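Side-chain contacts in botulinum neurotoxin type G (Clostridium botulinum, PDB 3MPP), which is a neurotoxin whose receptor-binding domain attaches it to the host cell surface, while its heavy chain also carries the protease light chain into the cytosol: residues Asn80-Ile83 with Gln84-Leu87; Leu242-Gln245 with Gly246-Asn249. The protein carries 4 engineered substitutions. All blocks are in the same frame, centred on the assembly; numbering follows the deposited sequence. Where two conformers were deposited one is given.

Contact 1 of 2, residues Asn80-Ile83 with Gln84-Leu87; sequences NNDI and QTYL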
loop_
_atom_site.group_PDB
_atom_site.type_symbol
_atom_site.label_atom_id
_atom_site.label_comp_id
_atom_site.label_asym_id
_atom_site.label_seq_id
_atom_site.Cartn_x
_atom_site.Cartn_y
_atom_site.Cartn_z
ATOM N N ASN A 80 7.676 9.051 16.352
ATOM C CA ASN A 80 9.080 9.410 16.554
ATOM C C ASN A 80 9.479 9.456 18.032
ATOM O O ASN A 80 10.542 8.990 18.393
ATOM C CB ASN A 80 9.417 10.758 15.928
ATOM C CG ASN A 80 9.322 10.748 14.416
ATOM O OD1 ASN A 80 9.149 9.695 13.788
ATOM N ND2 ASN A 80 9.426 11.934 13.820
ATOM N N ASN A 81 8.617 10.021 18.870
ATOM C CA ASN A 81 8.932 10.227 20.284
ATOM C C ASN A 81 8.577 9.045 21.194
ATOM O O ASN A 81 8.727 9.123 22.413
ATOM C CB ASN A 81 8.271 11.513 20.798
ATOM C CG ASN A 81 6.749 11.433 20.820
ATOM O OD1 ASN A 81 6.171 10.359 20.987
ATOM N ND2 ASN A 81 6.095 12.578 20.666
ATOM N N ASP A 82 8.102 7.956 20.603
ATOM C CA ASP A 82 7.722 6.783 21.378
ATOM C C ASP A 82 8.308 5.514 20.763
ATOM O O ASP A 82 7.642 4.481 20.680
ATOM C CB ASP A 82 6.200 6.684 21.450
ATOM C CG ASP A 82 5.722 5.752 22.548
ATOM O OD1 ASP A 82 6.474 5.519 23.519
ATOM O OD2 ASP A 82 4.581 5.256 22.439
ATOM N N ILE A 83 9.569 5.590 20.352
ATOM C CA ILE A 83 10.184 4.500 19.607
ATOM C C ILE A 83 10.490 3.241 20.437
ATOM O O ILE A 83 10.390 2.119 19.923
ATOM C CB ILE A 83 11.431 4.977 18.808
ATOM C CG1 ILE A 83 11.731 3.999 17.673
ATOM C CG2 ILE A 83 12.627 5.182 19.709
ATOM C CD1 ILE A 83 10.650 4.007 16.606
ATOM N N GLN A 84 10.840 3.402 21.714
ATOM C CA GLN A 84 11.129 2.216 22.513
ATOM C C GLN A 84 9.866 1.383 22.756
ATOM O O GLN A 84 9.922 0.155 22.775
ATOM C CB GLN A 84 11.852 2.569 23.815
ATOM C CG GLN A 84 13.276 3.061 23.570
ATOM C CD GLN A 84 14.070 2.139 22.636
ATOM O OE1 GLN A 84 14.053 0.913 22.781
ATOM N NE2 GLN A 84 14.776 2.732 21.684
ATOM N N THR A 85 8.725 2.044 22.916
ATOM C CA THR A 85 7.458 1.311 22.996
ATOM C C THR A 85 7.230 0.527 21.707
ATOM O O THR A 85 6.910 -0.658 21.730
ATOM C CB THR A 85 6.260 2.249 23.276
ATOM O OG1 THR A 85 6.427 2.843 24.566
ATOM C CG2 THR A 85 4.933 1.475 23.249
ATOM N N TYR A 86 7.429 1.194 20.580
ATOM C CA TYR A 86 7.226 0.582 19.277
ATOM C C TYR A 86 8.135 -0.641 19.122
ATOM O O TYR A 86 7.687 -1.709 18.701
ATOM C CB TYR A 86 7.466 1.632 18.181
ATOM C CG TYR A 86 7.470 1.127 16.747
ATOM C CD1 TYR A 86 6.290 1.050 16.008
ATOM C CD2 TYR A 86 8.664 0.769 16.116
ATOM C CE1 TYR A 86 6.292 0.606 14.687
ATOM C CE2 TYR A 86 8.676 0.334 14.784
ATOM C CZ TYR A 86 7.492 0.254 14.085
ATOM O OH TYR A 86 7.494 -0.171 12.786
ATOM N N LEU A 87 9.400 -0.495 19.502
ATOM C CA LEU A 87 10.367 -1.579 19.355
ATOM C C LEU A 87 10.192 -2.730 20.346
ATOM O O LEU A 87 10.471 -3.879 20.018
ATOM C CB LEU A 87 11.793 -1.038 19.491
ATOM C CG LEU A 87 12.282 -0.228 18.299
ATOM C CD1 LEU A 87 13.723 0.210 18.518
ATOM C CD2 LEU A 87 12.147 -1.073 17.049
HETATM O O HOH W 1 9.003 5.050 24.100
#

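Contact 2 of 2, residues Leu242-Gln245 with Gly246-Asn249; sequences LFNQ and GMQN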
loop_
_atom_site.group_PDB
_atom_site.type_symbol
_atom_site.label_atom_id
_atom_site.label_comp_id
_atom_site.label_asym_id
_atom_site.label_seq_id
_atom_site.Cartn_x
_atom_site.Cartn_y
_atom_site.Cartn_z
ATOM N N LEU A 242 2.862 13.940 -4.678
ATOM C CA LEU A 242 3.259 13.131 -5.811
ATOM C C LEU A 242 4.578 12.438 -5.528
ATOM O O LEU A 242 5.518 13.035 -4.991
ATOM C CB LEU A 242 3.332 13.998 -7.078
ATOM C CG LEU A 242 3.378 13.347 -8.468
ATOM C CD1 LEU A 242 2.203 12.376 -8.705
ATOM C CD2 LEU A 242 3.427 14.419 -9.564
ATOM N N PHE A 243 4.623 11.152 -5.845
ATOM C CA PHE A 243 5.827 10.364 -5.655
ATOM C C PHE A 243 6.268 9.765 -6.992
ATOM O O PHE A 243 5.439 9.234 -7.732
ATOM C CB PHE A 243 5.567 9.273 -4.611
ATOM C CG PHE A 243 6.664 8.257 -4.486
ATOM C CD1 PHE A 243 7.735 8.471 -3.626
ATOM C CD2 PHE A 243 6.608 7.061 -5.194
ATOM C CE1 PHE A 243 8.746 7.526 -3.499
ATOM C CE2 PHE A 243 7.634 6.103 -5.070
ATOM C CZ PHE A 243 8.688 6.334 -4.221
ATOM N N ASN A 244 7.566 9.861 -7.283
ATOM C CA ASN A 244 8.159 9.255 -8.481
ATOM C C ASN A 244 8.971 7.991 -8.173
ATOM O O ASN A 244 9.949 8.042 -7.433
ATOM C CB ASN A 244 9.035 10.273 -9.225
ATOM C CG ASN A 244 9.453 9.776 -10.584
ATOM O OD1 ASN A 244 10.394 9.005 -10.694
ATOM N ND2 ASN A 244 8.737 10.202 -11.631
ATOM N N GLN A 245 8.581 6.864 -8.767
ATOM C CA GLN A 245 9.256 5.596 -8.513
ATOM C C GLN A 245 10.722 5.589 -8.973
ATOM O O GLN A 245 11.552 4.950 -8.351
ATOM C CB GLN A 245 8.518 4.410 -9.151
ATOM C CG GLN A 245 9.212 3.055 -8.857
ATOM C CD GLN A 245 8.578 1.886 -9.586
ATOM O OE1 GLN A 245 7.959 2.057 -10.629
ATOM N NE2 GLN A 245 8.711 0.689 -9.022
ATOM N N GLY A 246 11.038 6.307 -10.046
ATOM C CA GLY A 246 12.408 6.332 -10.540
ATOM C C GLY A 246 13.337 7.280 -9.792
ATOM O O GLY A 246 14.546 7.067 -9.740
ATOM N N MET A 247 12.768 8.336 -9.217
ATOM C CA MET A 247 13.547 9.329 -8.488
ATOM C C MET A 247 12.837 9.529 -7.169
ATOM O O MET A 247 12.036 10.453 -7.006
ATOM C CB MET A 247 13.622 10.627 -9.297
ATOM C CG MET A 247 14.209 10.372 -10.692
ATOM S SD MET A 247 14.449 11.826 -11.722
ATOM C CE MET A 247 15.658 12.697 -10.728
ATOM N N GLN A 248 13.098 8.620 -6.239
ATOM C CA GLN A 248 12.291 8.530 -5.026
ATOM C C GLN A 248 12.674 9.570 -3.981
ATOM O O GLN A 248 11.918 9.825 -3.051
ATOM C CB GLN A 248 12.409 7.124 -4.423
ATOM C CG GLN A 248 12.150 6.029 -5.447
ATOM C CD GLN A 248 11.875 4.689 -4.826
ATOM O OE1 GLN A 248 12.019 4.513 -3.612
ATOM N NE2 GLN A 248 11.490 3.721 -5.656
ATOM N N ASN A 249 13.839 10.186 -4.142
ATOM C CA ASN A 249 14.367 11.019 -3.067
ATOM C C ASN A 249 14.208 12.510 -3.335
ATOM O O ASN A 249 14.759 13.345 -2.624
ATOM C CB ASN A 249 15.816 10.629 -2.757
ATOM C CG ASN A 249 15.972 9.125 -2.527
ATOM O OD1 ASN A 249 16.711 8.449 -3.246
ATOM N ND2 ASN A 249 15.254 8.596 -1.534
HETATM O O HOH W 2 9.676 11.066 -5.662
HETATM O O HOH W 3 10.404 0.821 -6.102
#

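Contact 1 of 2, residues Asn80-Ile83 with Gln84-Leu87
Asp82 and Thr85 meet side chain to side chain across the first turn of the short helix 83-88, at the edge of the lectin-like N-terminal receptor-binding subdomain. Asp82 occupies the N-cap position, yet its carboxylate does not bond the helix amides directly. Its OD1 instead accepts the hydroxyl of Thr85, with OG1 to OD1 2.9 Å. The donor comes to the syn side of OD1 but lies 33° out of the carboxylate plane. A water completes the link: it donates to Asp82 OD1 at 2.6 Å and accepts from Thr85 N at 3.2 Å, so one carboxylate oxygen takes two bonds and reaches a first-turn amide through the solvent molecule. Thr85 keeps OG1 on the same side as its own backbone N (chi1 -64°), which turns the hydroxyl back toward the carboxylate. The helix N terminus, with its partial positive charge, probably favours the charged form of Asp82.

Main-chain bonds carry the turn onward, Tyr86 N to Asp82 O at 3.3 Å and Leu87 N to Ile83 O at 2.8 Å. Ile83 extends CG1 away from its backbone N (chi1 -159°), carrying CD1 to the Tyr86 ring, which it approaches obliquely with CD1 to CD2 at 3.8 Å. Its other branch, CG2, sits beside the Gln84 side chain. Tyr78 and Ile274 also touch Ile83, and because Ile274 belongs to the C-terminal subdomain, the helix start lies against the interdomain boundary. Gln84 bends at its second torsion, and its OE1 accepts a hydrogen bond from Gln88 NE2, one turn further along. That bend leaves Gln84 NE2 3.8 Å from Ile83 CG2, an amide nitrogen lying against a methyl group.

Contact 2 of 2, residues Leu242-Gln245 with Gly246-Asn249
The Phe243 ring and the Gln248 amide meet at the ring's edge, their planes 61° apart. Gln248 OE1 lies in the ring plane, 3.8 Å from Phe243 CZ, and CD comes to the same CZ at 3.6 Å. Phe229 makes an edge-to-face pair with Phe243, while Ile136, from the N-terminal subdomain, touches both Phe243 and Gln248. The side chains of Gln245 and Gln248 lie side by side and point the same way, their amide planes roughly aligned.

These groups frame a type I beta turn, Asn244-Met247, that ends strand 239-244 of the beta-trefoil subdomain. Asn244 CG stands anti to the backbone N (chi1 -169°), which brings OD1 to the N-H groups of the turn. OD1 accepts Met247 N at 2.9 Å and, weakly, Gly246 N at 2.8 Å, the latter closing an Asx turn inside the beta turn. The main-chain bond from Met247 N to Asn244 O is itself weak. Asn244 ND2 bonds Gly417 O, so both ends of the amide are held and its rotation is set. A water joins Asn244 N to Met247 O.

Gln248 NE2 gives a fairly straight bond (157°) to a lone pair of Gln245 O, 3.0 Å away, with Gln245 O lying in the plane of the Gln248 amide. A second water lies between NE2 of Gln248 and, weakly, NE2 of Gln245, whose stronger partner is Glu357. Side-chain amides thus do much of the work of closing this turn: one oxygen gathers two backbone N-H groups, and one NH2 secures a backbone carbonyl.

How the contacts relate
From the N terminus, contact 1 comes first, where the loop after strand 67-74 runs into helix 83-88 of the N-terminal subdomain. Contact 2 opens much later, closing the turn that leads from strand 239-244 toward strand 250-255 in the C-terminal trefoil. The two are in series, neither nested nor crossed; their centres are 28 Å apart and their nearest atoms about 17 Å. Both nevertheless look across the subdomain boundary, residues 80-83 to Ile274 and Tyr276, residues 242-249 to Asn135 and Ile136. Contact 2 also lies nearer the inferred ganglioside site, with the side chains of Met247 and Trp402 about 10 Å apart.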